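Local coordinates for protein argonaute 5 (Arabidopsis thaliana, PDB 4G0O) that probably sorts small RNAs by recognising their 5' nucleotide through the nucleotide specificity loop of its MID domain, in gene regulation, at residues A[65-68]-A[69-73]; A[56-59]-A[60-63]; A[90-93]-A[94-98]; A[18-21]-A[22-25]. All coordinates share one frame; numbering follows the deposited sequence.

How the contacts relate
The four contacts follow the chain through the Rossmann-like MID domain. Contact 4 forms the turn after strand 7-18; contact 2 starts helix 62-72, contact 1 continues it, and contact 3 lies on helix 90-101, bearing a sulfate at the probable 5'-phosphate site. Contacts 2 and 4 are about 11 Å apart between centres, with C57 N 3.1 Å from S18 O. F19 reaches all the others: its ring meets C57, A65, L66 and I93. The two helices pack through L66 CD2 and I96 CG2, 3.8 Å apart, and through I62; E63 OE1 and K92 NZ form a long, weak ion pair. Contact 4, about 19 Å from contact 3 (centres), is linked through D85 to the probable specificity loop.

Contact 1. Residues A[65-68]-A[69-73]; sequences ALLD and IHKRA
A65 and I69 form the close-packed face of this helical stretch, whereas L67-K71 lies on its looser surface side and D68-R72 at the border between the two. On the inner face, CD1 of I69 folds back over the preceding turn and comes within 3.1 Å of A65 O. The same carbonyl oxygen accepts the backbone N-H of I69, so N-H and methyl of one residue both crowd it, a tight spot; the apolar contact, I69 CD1 to A65 CB, is looser at 4.4 Å. L66, one residue on, turns to I96 and C97 of helix 90-101, and I69 continues to I52 and I55.

On the outer side the contacts are made by the long side chains of K71 and R72. K71 runs extended beyond CG, which carries its CE to 3.7 Å from L67 CD1, an aliphatic contact made by the stem of the lysine rather than by its ammonium group. D68 and R72 form a salt bridge one turn apart, and the R72 side chain also touches I52 and I55. The arginine bends at chi3 (-83°) and brings its NE to 2.9 Å and NH1 to 3.0 Å from D68 OD1. Although that oxygen lies in the guanidinium plane, NH1 meets it from 44° above the carboxylate plane, and the two planes are 50° apart; the NE bonds are weak, so this is no flat, paired clasp. An i to i+4 acid-base pair beside a buried face is common in amphipathic helices such as 62-72, which packs on the sheet of the Rossmann-like fold.

Contact 2. Residues A[56-59]-A[60-63]; sequences SCPP and EHIE
C57 SG touches H61 CB just ahead of a type I beta turn, P58 to H61, that leads the chain from strand 55-56 into helix 62-72, with H61 at the N-cap position. Backbone angles of -54/-22° at P59 fit the second position of such a turn, and E60 follows with those of the third. In sequence order, C57 comes first: its SG stands between the backbone N and the carbonyl carbon and lies 4.0 Å from H61 CB, while the sulfur side also meets F19 and A65.

P58 makes the turn's hydrogen bond and also meets two side chains. Its carbonyl O accepts the H61 N-H at 2.9 Å, closing the turn, with the donor above the carbonyl plane. Its ring runs alongside the imidazole, CD being 3.7 Å from H61 CD2. The other side-chain neighbour of P58 is E60, which bends back at chi2 so that OE1 rests 3.1 Å from P58 CB and equally near CG of P59.

P59, the last of the four, lies beside E60, and its carbonyl O points to the first turn of the helix, where a side chain and a water meet it. I62 CD1 packs 3.1 Å from that oxygen, and the water bridges onward, donating to P59 O at 3.1 Å and to E63 OE2 at 3.0 Å.

Contact 3. Residues A[90-93]-A[94-98]; sequences YGKI and KRICE. With SO4 (sulfate ion), chain C.
A lysine stem laid over a tyrosine ring, with both side chains ending at one sulfate oxygen, sets apart the Y90-K94 pair on helix 90-101. K94 CG sits over the face of the Y90 ring, 3.7 Å from its centroid and 27° off the normal, a CH-pi contact displaced toward the rim. The lysine then bends at chi2 (-97°) and again at chi3, which takes CD past Y90 OH and swings NZ round toward the sulfate. There NZ is held chiefly by a hydrogen bond to S105 OG on the neighbouring strand. Its other bonds are weak: K94 NZ lies 3.4 Å from sulfate O2, and also 3.4 Å from E98 OE2 in a salt bridge. Y90 OH reaches the same sulfate O2 at 3.3 Å, again weakly.

Along the rest of the helix the side chains pair one turn on. K92 and I96 lie side by side, CG to CD1 3.8 Å, and the I93 CG2 branch meets C97 SG at 4.1 Å on the face that covers the sheet and helix 62-72. R95 crosses K92 on the outer side, its NH1 3.4 Å from K92 CG, while its NH2 is paired with E100.

The helix belongs to a beta-alpha-beta unit from strand 78-82 to strand 105-108. K131 gives the sulfate a further bond, so a tyrosine and two lysines bind the anion. Equivalent tyrosine and lysine side chains are part of the 5'-phosphate pocket of other Argonaute MID domains. The sulfate, probably from the crystallisation liquor, probably marks that site, where the clustered positive charge would favour an anion.

Contact 4. Residues A[18-21]-A[22-25]; sequences SFST and RIDR
S20 and I23 meet where the chain turns after strand 7-18, and their conformations explain the fit. I23 places CG1 between its backbone N and carbonyl carbon (chi1 59°), the crowded position for a beta-branched residue, and, with the chain extended beyond CG1, CD1 reaches back to S20 and S18. There CD1 lies 3.9 Å from S20 CB and 4.0 Å from S18 OG, while CG1 is 3.7 Å from S20 OG. Both serines hold OG opposite their own backbone N, a torsion that lets each hydroxyl oxygen reach an N-H two residues ahead.

For S18 the reach is good: S20 N donates to S18 OG at 3.2 Å with an N-H...O angle of 155°, which makes an ST turn. The S20 hydroxyl receives R22 N at 3.3 Å, but the bond is bent to 133° and weak. Its stronger partner is D85 OD2, and D85 OD1 takes the backbone N-H of T21. The loop joins the sheet of the Rossmann-like domain to helix 27-42, and its bonds to D85 tie it to the loop before helix 90-101, which by comparison with relatives is probably the nucleotide specificity loop.

R22 bends at chi2 and chi3, leading its guanidinium group away from the turn; NE makes a long, weak ion pair with D85. I23 continues onto I82 of the sheet. D24, before the turn into helix 27-42, accepts the backbone N-H of G26 with OD1.

Contact 1. Residues A[65-68]-A[69-73]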
ATOM      1  N   ALA A  65      -0.153   6.035 -14.655  1.00 30.34           N
ATOM      2  CA  ALA A  65      -0.726   6.249 -13.320  1.00 25.73           C
ATOM      3  C   ALA A  65       0.351   6.509 -12.284  1.00 22.04           C
ATOM      4  O   ALA A  65       0.255   7.438 -11.494  1.00 24.25           O
ATOM      5  CB  ALA A  65      -1.555   5.043 -12.898  1.00 26.57           C
ATOM      6  N   LEU A  66       1.386   5.683 -12.298  1.00 24.07           N
ATOM      7  CA  LEU A  66       2.446   5.799 -11.308  1.00 23.80           C
ATOM      8  C   LEU A  66       3.120   7.164 -11.436  1.00 23.65           C
ATOM      9  O   LEU A  66       3.327   7.861 -10.442  1.00 24.25           O
ATOM     10  CB  LEU A  66       3.457   4.665 -11.504  1.00 20.91           C
ATOM     11  CG  LEU A  66       3.434   3.427 -10.593  1.00 31.30           C
ATOM     12  CD1 LEU A  66       2.226   3.361  -9.618  1.00 21.51           C
ATOM     13  CD2 LEU A  66       3.553   2.154 -11.419  1.00 25.04           C
ATOM     14  N   LEU A  67       3.436   7.566 -12.662  1.00 27.06           N
ATOM     15  CA  LEU A  67       4.110   8.850 -12.858  1.00 28.91           C
ATOM     16  C   LEU A  67       3.176  10.008 -12.525  1.00 25.38           C
ATOM     17  O   LEU A  67       3.612  11.043 -12.036  1.00 25.89           O
ATOM     18  CB  LEU A  67       4.684   8.991 -14.270  1.00 25.38           C
ATOM     19  CG  LEU A  67       5.421  10.324 -14.502  1.00 31.14           C
ATOM     20  CD1 LEU A  67       6.750  10.347 -13.764  1.00 24.66           C
ATOM     21  CD2 LEU A  67       5.612  10.621 -15.989  1.00 27.63           C
ATOM     22  N   ASP A  68       1.884   9.827 -12.761  1.00 27.19           N
ATOM     23  CA  ASP A  68       0.914  10.868 -12.415  1.00 27.06           C
ATOM     24  C   ASP A  68       0.864  11.050 -10.900  1.00 27.59           C
ATOM     25  O   ASP A  68       0.931  12.168 -10.385  1.00 28.28           O
ATOM     26  CB  ASP A  68      -0.475  10.494 -12.937  1.00 28.57           C
ATOM     27  CG  ASP A  68      -1.536  11.513 -12.568  1.00 31.26           C
ATOM     28  OD1 ASP A  68      -2.625  11.090 -12.120  1.00 34.82           O
ATOM     29  OD2 ASP A  68      -1.301  12.730 -12.746  1.00 29.86           O
ATOM     30  N   ILE A  69       0.759   9.936 -10.186  1.00 30.33           N
ATOM     31  CA  ILE A  69       0.648   9.972  -8.725  1.00 26.96           C
ATOM     32  C   ILE A  69       1.884  10.611  -8.125  1.00 22.43           C
ATOM     33  O   ILE A  69       1.805  11.417  -7.199  1.00 24.86           O
ATOM     34  CB  ILE A  69       0.470   8.564  -8.186  1.00 24.35           C
ATOM     35  CG1 ILE A  69      -0.988   8.158  -8.367  1.00 25.09           C
ATOM     36  CG2 ILE A  69       0.866   8.486  -6.717  1.00 23.87           C
ATOM     37  CD1 ILE A  69      -1.147   6.797  -8.855  1.00 20.15           C
ATOM     38  N   HIS A  70       3.026  10.261  -8.701  1.00 26.26           N
ATOM     39  CA  HIS A  70       4.305  10.767  -8.254  1.00 29.19           C
ATOM     40  C   HIS A  70       4.451  12.269  -8.438  1.00 25.62           C
ATOM     41  O   HIS A  70       5.052  12.923  -7.595  1.00 26.25           O
ATOM     42  CB  HIS A  70       5.439  10.060  -8.980  1.00 26.92           C
ATOM     43  CG  HIS A  70       6.784  10.630  -8.681  1.00 26.95           C
ATOM     44  ND1 HIS A  70       7.284  10.721  -7.401  1.00 28.44           N
ATOM     45  CD2 HIS A  70       7.732  11.159  -9.495  1.00 28.93           C
ATOM     46  CE1 HIS A  70       8.490  11.261  -7.440  1.00 33.36           C
ATOM     47  NE2 HIS A  70       8.782  11.539  -8.703  1.00 30.35           N
ATOM     48  N   LYS A  71       3.922  12.814  -9.536  1.00 25.82           N
ATOM     49  CA  LYS A  71       4.079  14.255  -9.799  1.00 28.96           C
ATOM     50  C   LYS A  71       3.084  15.087  -9.006  1.00 29.69           C
ATOM     51  O   LYS A  71       3.365  16.235  -8.651  1.00 31.89           O
ATOM     52  CB  LYS A  71       3.987  14.590 -11.295  1.00 27.95           C
ATOM     53  CG  LYS A  71       5.110  13.978 -12.111  1.00 29.55           C
ATOM     54  CD  LYS A  71       5.176  14.523 -13.531  1.00 31.36           C
ATOM     55  CE  LYS A  71       6.419  13.981 -14.220  1.00 28.65           C
ATOM     56  NZ  LYS A  71       6.684  14.640 -15.528  1.00 35.95           N
ATOM     57  N   ARG A  72       1.932  14.489  -8.715  1.00 31.63           N
ATOM     58  CA  ARG A  72       0.871  15.169  -7.979  1.00 31.67           C
ATOM     59  C   ARG A  72       1.079  15.000  -6.498  1.00 33.55           C
ATOM     60  O   ARG A  72       0.420  15.660  -5.700  1.00 34.91           O
ATOM     61  CB  ARG A  72      -0.508  14.622  -8.363  1.00 27.90           C
ATOM     62  CG  ARG A  72      -0.825  14.786  -9.848  1.00 38.50           C
ATOM     63  CD  ARG A  72      -2.317  14.698 -10.138  1.00 31.52           C
ATOM     64  NE  ARG A  72      -2.802  13.323 -10.245  1.00 23.83           N
ATOM     65  CZ  ARG A  72      -3.459  12.698  -9.275  1.00 32.11           C
ATOM     66  NH1 ARG A  72      -3.875  11.454  -9.447  1.00 32.97           N
ATOM     67  NH2 ARG A  72      -3.700  13.318  -8.126  1.00 31.96           N
ATOM     68  N   ALA A  73       1.987  14.103  -6.127  1.00 31.75           N
ATOM     69  CA  ALA A  73       2.301  13.892  -4.721  1.00 26.97           C
ATOM     70  C   ALA A  73       3.780  13.605  -4.522  1.00 29.43           C
ATOM     71  O   ALA A  73       4.157  12.510  -4.124  1.00 27.67           O
ATOM     72  CB  ALA A  73       1.460  12.770  -4.155  1.00 32.02           C
TER

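Contact 2. Residues A[56-59]-A[60-63]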
ATOM      1  N   SER A  56      -8.224   4.369  -9.568  1.00 33.03           N
ATOM      2  CA  SER A  56      -8.452   3.054 -10.134  1.00 32.46           C
ATOM      3  C   SER A  56      -8.335   3.177 -11.640  1.00 37.79           C
ATOM      4  O   SER A  56      -8.976   4.038 -12.243  1.00 40.03           O
ATOM      5  CB  SER A  56      -9.839   2.536  -9.758  1.00 36.17           C
ATOM      6  OG  SER A  56     -10.049   1.241 -10.294  1.00 39.47           O
ATOM      7  N   CYS A  57      -7.508   2.341 -12.256  1.00 33.55           N
ATOM      8  CA  CYS A  57      -7.295   2.464 -13.691  1.00 35.46           C
ATOM      9  C   CYS A  57      -6.899   1.111 -14.281  1.00 38.04           C
ATOM     10  O   CYS A  57      -6.560   0.191 -13.527  1.00 37.20           O
ATOM     11  CB  CYS A  57      -6.244   3.536 -13.968  1.00 37.84           C
ATOM     12  SG  CYS A  57      -4.618   3.114 -13.356  1.00 43.79           S
ATOM     13  N   PRO A  58      -6.965   0.966 -15.624  1.00 33.11           N
ATOM     14  CA  PRO A  58      -6.660  -0.343 -16.199  1.00 31.33           C
ATOM     15  C   PRO A  58      -5.179  -0.642 -16.083  1.00 32.90           C
ATOM     16  O   PRO A  58      -4.370   0.286 -16.068  1.00 34.42           O
ATOM     17  CB  PRO A  58      -7.031  -0.172 -17.677  1.00 36.14           C
ATOM     18  CG  PRO A  58      -7.919   1.011 -17.738  1.00 40.49           C
ATOM     19  CD  PRO A  58      -7.408   1.917 -16.658  1.00 41.21           C
ATOM     20  N   PRO A  59      -4.821  -1.928 -16.021  1.00 31.19           N
ATOM     21  CA  PRO A  59      -3.431  -2.394 -15.975  1.00 34.06           C
ATOM     22  C   PRO A  59      -2.539  -1.870 -17.115  1.00 33.64           C
ATOM     23  O   PRO A  59      -1.313  -1.866 -16.960  1.00 36.40           O
ATOM     24  CB  PRO A  59      -3.572  -3.914 -16.088  1.00 32.25           C
ATOM     25  CG  PRO A  59      -4.923  -4.126 -16.699  1.00 33.33           C
ATOM     26  CD  PRO A  59      -5.765  -3.052 -16.104  1.00 33.14           C
ATOM     27  N   GLU A  60      -3.115  -1.450 -18.237  1.00 31.44           N
ATOM     28  CA  GLU A  60      -2.287  -0.905 -19.317  1.00 33.86           C
ATOM     29  C   GLU A  60      -1.869   0.539 -19.039  1.00 30.08           C
ATOM     30  O   GLU A  60      -1.048   1.105 -19.759  1.00 37.93           O
ATOM     31  CB  GLU A  60      -2.954  -1.036 -20.703  1.00 35.16           C
ATOM     32  CG  GLU A  60      -4.483  -1.102 -20.722  1.00 37.84           C
ATOM     33  CD  GLU A  60      -5.047  -2.456 -20.287  1.00 37.67           C
ATOM     34  OE1 GLU A  60      -5.663  -2.504 -19.207  1.00 31.52           O
ATOM     35  OE2 GLU A  60      -4.882  -3.456 -21.019  1.00 36.23           O
ATOM     36  N   HIS A  61      -2.435   1.126 -17.992  1.00 29.27           N
ATOM     37  CA  HIS A  61      -2.094   2.487 -17.593  1.00 33.04           C
ATOM     38  C   HIS A  61      -1.083   2.543 -16.435  1.00 28.99           C
ATOM     39  O   HIS A  61      -1.055   3.531 -15.696  1.00 28.83           O
ATOM     40  CB  HIS A  61      -3.357   3.242 -17.167  1.00 31.66           C
ATOM     41  CG  HIS A  61      -4.218   3.690 -18.304  1.00 40.74           C
ATOM     42  ND1 HIS A  61      -4.443   5.025 -18.583  1.00 42.84           N
ATOM     43  CD2 HIS A  61      -4.918   2.992 -19.228  1.00 40.08           C
ATOM     44  CE1 HIS A  61      -5.235   5.123 -19.635  1.00 41.03           C
ATOM     45  NE2 HIS A  61      -5.544   3.902 -20.039  1.00 40.01           N
ATOM     46  N   ILE A  62      -0.269   1.501 -16.267  1.00 30.02           N
ATOM     47  CA  ILE A  62       0.650   1.425 -15.108  1.00 29.87           C
ATOM     48  C   ILE A  62       1.700   2.547 -15.137  1.00 30.95           C
ATOM     49  O   ILE A  62       1.845   3.303 -14.181  1.00 28.95           O
ATOM     50  CB  ILE A  62       1.346   0.035 -15.014  1.00 29.75           C
ATOM     51  CG1 ILE A  62       0.383  -1.010 -14.443  1.00 28.71           C
ATOM     52  CG2 ILE A  62       2.601   0.089 -14.146  1.00 27.83           C
ATOM     53  CD1 ILE A  62       0.797  -2.435 -14.715  1.00 21.40           C
ATOM     54  N   GLU A  63       2.416   2.660 -16.249  1.00 29.12           N
ATOM     55  CA  GLU A  63       3.444   3.685 -16.380  0.81 31.56           C
ATOM     56  C   GLU A  63       2.844   5.079 -16.153  1.00 30.75           C
ATOM     57  O   GLU A  63       3.361   5.850 -15.351  1.00 27.78           O
ATOM     58  CB  GLU A  63       4.145   3.583 -17.745  0.75 31.39           C
ATOM     59  CG  GLU A  63       4.886   2.253 -18.006  1.00 30.56           C
ATOM     60  CD  GLU A  63       3.990   1.136 -18.561  0.54 35.58           C
ATOM     61  OE1 GLU A  63       4.528   0.207 -19.202  0.86 41.72           O
ATOM     62  OE2 GLU A  63       2.756   1.164 -18.356  0.82 34.45           O
TER
HETATM   63  O   HOH W   1       1.241  -1.461 -18.584  1.00 33.62           O

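Contact 3. Residues A[90-93]-A[94-98]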
ATOM      1  N   TYR A  90       4.258  -7.313 -11.520  1.00 31.13           N
ATOM      2  CA  TYR A  90       4.864  -6.900 -10.244  1.00 28.93           C
ATOM      3  C   TYR A  90       6.286  -6.344 -10.380  1.00 29.30           C
ATOM      4  O   TYR A  90       6.623  -5.324  -9.767  1.00 33.38           O
ATOM      5  CB  TYR A  90       4.814  -8.051  -9.237  1.00 29.23           C
ATOM      6  CG  TYR A  90       5.579  -7.823  -7.947  1.00 24.19           C
ATOM      7  CD1 TYR A  90       6.706  -8.580  -7.648  1.00 26.63           C
ATOM      8  CD2 TYR A  90       5.158  -6.884  -7.017  1.00 25.88           C
ATOM      9  CE1 TYR A  90       7.407  -8.393  -6.461  1.00 29.25           C
ATOM     10  CE2 TYR A  90       5.852  -6.691  -5.827  1.00 31.95           C
ATOM     11  CZ  TYR A  90       6.983  -7.446  -5.558  1.00 30.88           C
ATOM     12  OH  TYR A  90       7.690  -7.261  -4.383  1.00 28.53           O
ATOM     13  N   GLY A  91       7.119  -7.002 -11.181  1.00 36.60           N
ATOM     14  CA  GLY A  91       8.468  -6.509 -11.435  1.00 31.18           C
ATOM     15  C   GLY A  91       8.466  -5.113 -12.029  1.00 30.70           C
ATOM     16  O   GLY A  91       9.177  -4.234 -11.556  1.00 28.59           O
ATOM     17  N   LYS A  92       7.657  -4.915 -13.068  1.00 33.27           N
ATOM     18  CA  LYS A  92       7.483  -3.605 -13.666  1.00 32.35           C
ATOM     19  C   LYS A  92       7.105  -2.551 -12.612  1.00 32.95           C
ATOM     20  O   LYS A  92       7.717  -1.472 -12.549  1.00 29.94           O
ATOM     21  CB  LYS A  92       6.409  -3.657 -14.760  1.00 28.56           C
ATOM     22  CG  LYS A  92       6.315  -2.362 -15.545  1.00 31.19           C
ATOM     23  CD  LYS A  92       4.952  -2.176 -16.233  1.00 38.26           C
ATOM     24  CE  LYS A  92       4.864  -2.885 -17.581  1.00 38.73           C
ATOM     25  NZ  LYS A  92       3.484  -2.784 -18.158  1.00 46.29           N
ATOM     26  N   ILE A  93       6.110  -2.860 -11.779  1.00 31.54           N
ATOM     27  CA  ILE A  93       5.629  -1.890 -10.793  1.00 27.41           C
ATOM     28  C   ILE A  93       6.682  -1.529  -9.754  1.00 25.85           C
ATOM     29  O   ILE A  93       6.820  -0.362  -9.389  1.00 29.07           O
ATOM     30  CB  ILE A  93       4.340  -2.372 -10.089  1.00 34.78           C
ATOM     31  CG1 ILE A  93       3.229  -2.571 -11.120  1.00 33.12           C
ATOM     32  CG2 ILE A  93       3.893  -1.375  -9.000  1.00 28.32           C
ATOM     33  CD1 ILE A  93       1.972  -3.177 -10.548  1.00 31.15           C
ATOM     34  N   LYS A  94       7.428  -2.520  -9.275  1.00 30.17           N
ATOM     35  CA  LYS A  94       8.426  -2.258  -8.242  1.00 33.25           C
ATOM     36  C   LYS A  94       9.561  -1.450  -8.824  1.00 31.96           C
ATOM     37  O   LYS A  94      10.045  -0.505  -8.195  1.00 29.88           O
ATOM     38  CB  LYS A  94       8.984  -3.551  -7.678  1.00 31.83           C
ATOM     39  CG  LYS A  94       7.985  -4.339  -6.867  1.00 38.98           C
ATOM     40  CD  LYS A  94       8.138  -4.067  -5.379  1.00 39.47           C
ATOM     41  CE  LYS A  94       7.071  -3.104  -4.844  1.00 41.39           C
ATOM     42  NZ  LYS A  94       7.353  -2.699  -3.424  1.00 36.33           N
ATOM     43  N   ARG A  95       9.985  -1.847 -10.022  1.00 30.11           N
ATOM     44  CA  ARG A  95      11.028  -1.142 -10.753  1.00 32.48           C
ATOM     45  C   ARG A  95      10.654   0.339 -10.896  1.00 29.36           C
ATOM     46  O   ARG A  95      11.446   1.224 -10.588  1.00 30.92           O
ATOM     47  CB  ARG A  95      11.257  -1.793 -12.133  1.00 30.85           C
ATOM     48  CG  ARG A  95      12.065  -0.914 -13.095  1.00 36.46           C
ATOM     49  CD  ARG A  95      12.283  -1.537 -14.470  1.00 30.53           C
ATOM     50  NE  ARG A  95      11.042  -1.714 -15.228  1.00 37.56           N
ATOM     51  CZ  ARG A  95      10.418  -0.743 -15.890  1.00 34.28           C
ATOM     52  NH1 ARG A  95       9.296  -0.997 -16.561  1.00 33.88           N
ATOM     53  NH2 ARG A  95      10.909   0.489 -15.885  1.00 36.83           N
ATOM     54  N   ILE A  96       9.430   0.605 -11.327  1.00 31.30           N
ATOM     55  CA  ILE A  96       9.002   1.982 -11.561  1.00 29.58           C
ATOM     56  C   ILE A  96       8.978   2.760 -10.254  1.00 31.64           C
ATOM     57  O   ILE A  96       9.469   3.889 -10.172  1.00 31.19           O
ATOM     58  CB  ILE A  96       7.616   2.023 -12.217  1.00 25.05           C
ATOM     59  CG1 ILE A  96       7.708   1.543 -13.665  1.00 29.48           C
ATOM     60  CG2 ILE A  96       7.022   3.433 -12.140  1.00 24.81           C
ATOM     61  CD1 ILE A  96       6.353   1.247 -14.293  1.00 32.18           C
ATOM     62  N   CYS A  97       8.414   2.144  -9.224  1.00 27.10           N
ATOM     63  CA  CYS A  97       8.316   2.803  -7.935  1.00 30.29           C
ATOM     64  C   CYS A  97       9.673   2.965  -7.269  1.00 33.16           C
ATOM     65  O   CYS A  97      10.086   4.081  -6.912  1.00 29.61           O
ATOM     66  CB  CYS A  97       7.378   2.030  -7.004  1.00 32.71           C
ATOM     67  SG  CYS A  97       5.656   2.049  -7.548  1.00 30.07           S
ATOM     68  N   GLU A  98      10.360   1.847  -7.088  1.00 28.11           N
ATOM     69  CA  GLU A  98      11.553   1.839  -6.247  1.00 32.41           C
ATOM     70  C   GLU A  98      12.736   2.491  -6.951  1.00 35.49           C
ATOM     71  O   GLU A  98      13.374   3.386  -6.402  1.00 40.76           O
ATOM     72  CB  GLU A  98      11.888   0.413  -5.800  1.00 35.28           C
ATOM     73  CG  GLU A  98      10.761  -0.226  -4.982  1.00 37.45           C
ATOM     74  CD  GLU A  98      11.050  -1.671  -4.577  1.00 43.50           C
ATOM     75  OE1 GLU A  98      11.630  -2.428  -5.390  1.00 42.99           O
ATOM     76  OE2 GLU A  98      10.684  -2.045  -3.439  1.00 43.40           O
TER
HETATM   77  S   SO4 C 701       6.308  -6.515  -0.924  1.00 57.30           S
HETATM   78  O1  SO4 C 701       5.321  -7.593  -1.057  1.00 47.58           O
HETATM   79  O2  SO4 C 701       6.114  -5.556  -2.045  1.00 39.77           O
HETATM   80  O3  SO4 C 701       6.170  -5.868   0.392  1.00 30.79           O
HETATM   81  O4  SO4 C 701       7.665  -7.081  -0.967  1.00 48.19           O

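Contact 4. Residues A[18-21]-A[22-25]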
ATOM      1  N   SER A  18      -5.240   1.131  -7.667  1.00 22.77           N
ATOM      2  CA  SER A  18      -5.701  -0.194  -8.025  1.00 26.21           C
ATOM      3  C   SER A  18      -5.621  -0.442  -9.523  1.00 26.47           C
ATOM      4  O   SER A  18      -6.186   0.307 -10.322  1.00 22.61           O
ATOM      5  CB  SER A  18      -7.137  -0.402  -7.547  1.00 26.18           C
ATOM      6  OG  SER A  18      -7.656  -1.585  -8.111  1.00 28.82           O
ATOM      7  N   PHE A  19      -4.920  -1.505  -9.892  1.00 22.94           N
ATOM      8  CA  PHE A  19      -4.898  -1.961 -11.269  1.00 26.67           C
ATOM      9  C   PHE A  19      -5.784  -3.194 -11.447  1.00 28.38           C
ATOM     10  O   PHE A  19      -5.699  -3.899 -12.449  1.00 31.21           O
ATOM     11  CB  PHE A  19      -3.469  -2.260 -11.711  1.00 24.08           C
ATOM     12  CG  PHE A  19      -2.525  -1.095 -11.535  1.00 24.24           C
ATOM     13  CD1 PHE A  19      -1.552  -1.110 -10.541  1.00 23.40           C
ATOM     14  CD2 PHE A  19      -2.630   0.024 -12.344  1.00 23.87           C
ATOM     15  CE1 PHE A  19      -0.689  -0.041 -10.383  1.00 24.21           C
ATOM     16  CE2 PHE A  19      -1.779   1.102 -12.180  1.00 24.35           C
ATOM     17  CZ  PHE A  19      -0.802   1.069 -11.199  1.00 23.22           C
ATOM     18  N   SER A  20      -6.627  -3.468 -10.465  1.00 28.53           N
ATOM     19  CA  SER A  20      -7.516  -4.621 -10.554  1.00 28.61           C
ATOM     20  C   SER A  20      -8.851  -4.221 -11.145  1.00 27.30           C
ATOM     21  O   SER A  20      -9.417  -3.189 -10.794  1.00 28.29           O
ATOM     22  CB  SER A  20      -7.756  -5.247  -9.192  1.00 29.20           C
ATOM     23  OG  SER A  20      -8.792  -6.217  -9.284  1.00 24.72           O
ATOM     24  N   THR A  21      -9.356  -5.059 -12.036  1.00 27.88           N
ATOM     25  CA  THR A  21     -10.634  -4.814 -12.676  1.00 36.22           C
ATOM     26  C   THR A  21     -11.755  -5.583 -11.967  1.00 39.59           C
ATOM     27  O   THR A  21     -12.940  -5.196 -11.979  1.00 38.75           O
ATOM     28  CB  THR A  21     -10.560  -5.258 -14.133  1.00 35.76           C
ATOM     29  OG1 THR A  21      -9.591  -4.454 -14.825  1.00 43.72           O
ATOM     30  CG2 THR A  21     -11.904  -5.120 -14.793  1.00 44.21           C
ATOM     31  N   ARG A  22     -11.360  -6.671 -11.329  1.00 34.05           N
ATOM     32  CA  ARG A  22     -12.310  -7.646 -10.837  1.00 36.69           C
ATOM     33  C   ARG A  22     -13.045  -7.187  -9.585  1.00 34.57           C
ATOM     34  O   ARG A  22     -14.224  -7.485  -9.403  1.00 41.70           O
ATOM     35  CB  ARG A  22     -11.586  -8.953 -10.552  1.00 34.67           C
ATOM     36  CG  ARG A  22     -12.290 -10.139 -11.127  1.00 46.12           C
ATOM     37  CD  ARG A  22     -11.939 -10.330 -12.593  1.00 46.61           C
ATOM     38  NE  ARG A  22     -10.839 -11.281 -12.740  1.00 55.70           N
ATOM     39  CZ  ARG A  22     -10.963 -12.598 -12.578  1.00 59.64           C
ATOM     40  NH1 ARG A  22     -12.144 -13.130 -12.264  1.00 58.40           N
ATOM     41  NH2 ARG A  22      -9.904 -13.384 -12.729  1.00 59.53           N
ATOM     42  N   ILE A  23     -12.352  -6.458  -8.721  1.00 31.69           N
ATOM     43  CA  ILE A  23     -12.863  -6.212  -7.376  1.00 31.18           C
ATOM     44  C   ILE A  23     -13.957  -5.181  -7.302  1.00 30.92           C
ATOM     45  O   ILE A  23     -14.063  -4.299  -8.154  1.00 31.64           O
ATOM     46  CB  ILE A  23     -11.740  -5.831  -6.393  1.00 27.57           C
ATOM     47  CG1 ILE A  23     -11.019  -4.568  -6.871  1.00 26.13           C
ATOM     48  CG2 ILE A  23     -10.768  -6.980  -6.266  1.00 27.13           C
ATOM     49  CD1 ILE A  23      -9.765  -4.246  -6.057  1.00 26.37           C
ATOM     50  N   ASP A  24     -14.785  -5.305  -6.269  1.00 37.40           N
ATOM     51  CA  ASP A  24     -15.808  -4.315  -6.026  1.00 35.40           C
ATOM     52  C   ASP A  24     -15.138  -2.957  -5.875  1.00 35.97           C
ATOM     53  O   ASP A  24     -14.036  -2.858  -5.327  1.00 36.02           O
ATOM     54  CB  ASP A  24     -16.603  -4.637  -4.769  1.00 38.59           C
ATOM     55  CG  ASP A  24     -17.681  -3.609  -4.502  1.00 50.70           C
ATOM     56  OD1 ASP A  24     -17.393  -2.604  -3.812  1.00 51.12           O
ATOM     57  OD2 ASP A  24     -18.810  -3.785  -5.016  1.00 56.27           O
ATOM     58  N   ARG A  25     -15.799  -1.914  -6.366  1.00 36.63           N
ATOM     59  CA  ARG A  25     -15.231  -0.573  -6.336  1.00 37.02           C
ATOM     60  C   ARG A  25     -15.067  -0.012  -4.925  1.00 40.30           C
ATOM     61  O   ARG A  25     -14.437   1.034  -4.749  1.00 41.82           O
ATOM     62  CB  ARG A  25     -16.071   0.392  -7.184  1.00 45.94           C
ATOM     63  CG  ARG A  25     -15.702   0.434  -8.675  1.00 59.45           C
ATOM     64  CD  ARG A  25     -14.351   1.141  -8.938  1.00 49.24           C
ATOM     65  NE  ARG A  25     -13.550   0.450  -9.954  1.00 50.99           N
ATOM     66  CZ  ARG A  25     -13.527   0.760 -11.252  1.00 51.51           C
ATOM     67  NH1 ARG A  25     -14.267   1.764 -11.719  1.00 46.96           N
ATOM     68  NH2 ARG A  25     -12.761   0.057 -12.089  1.00 47.31           N
TER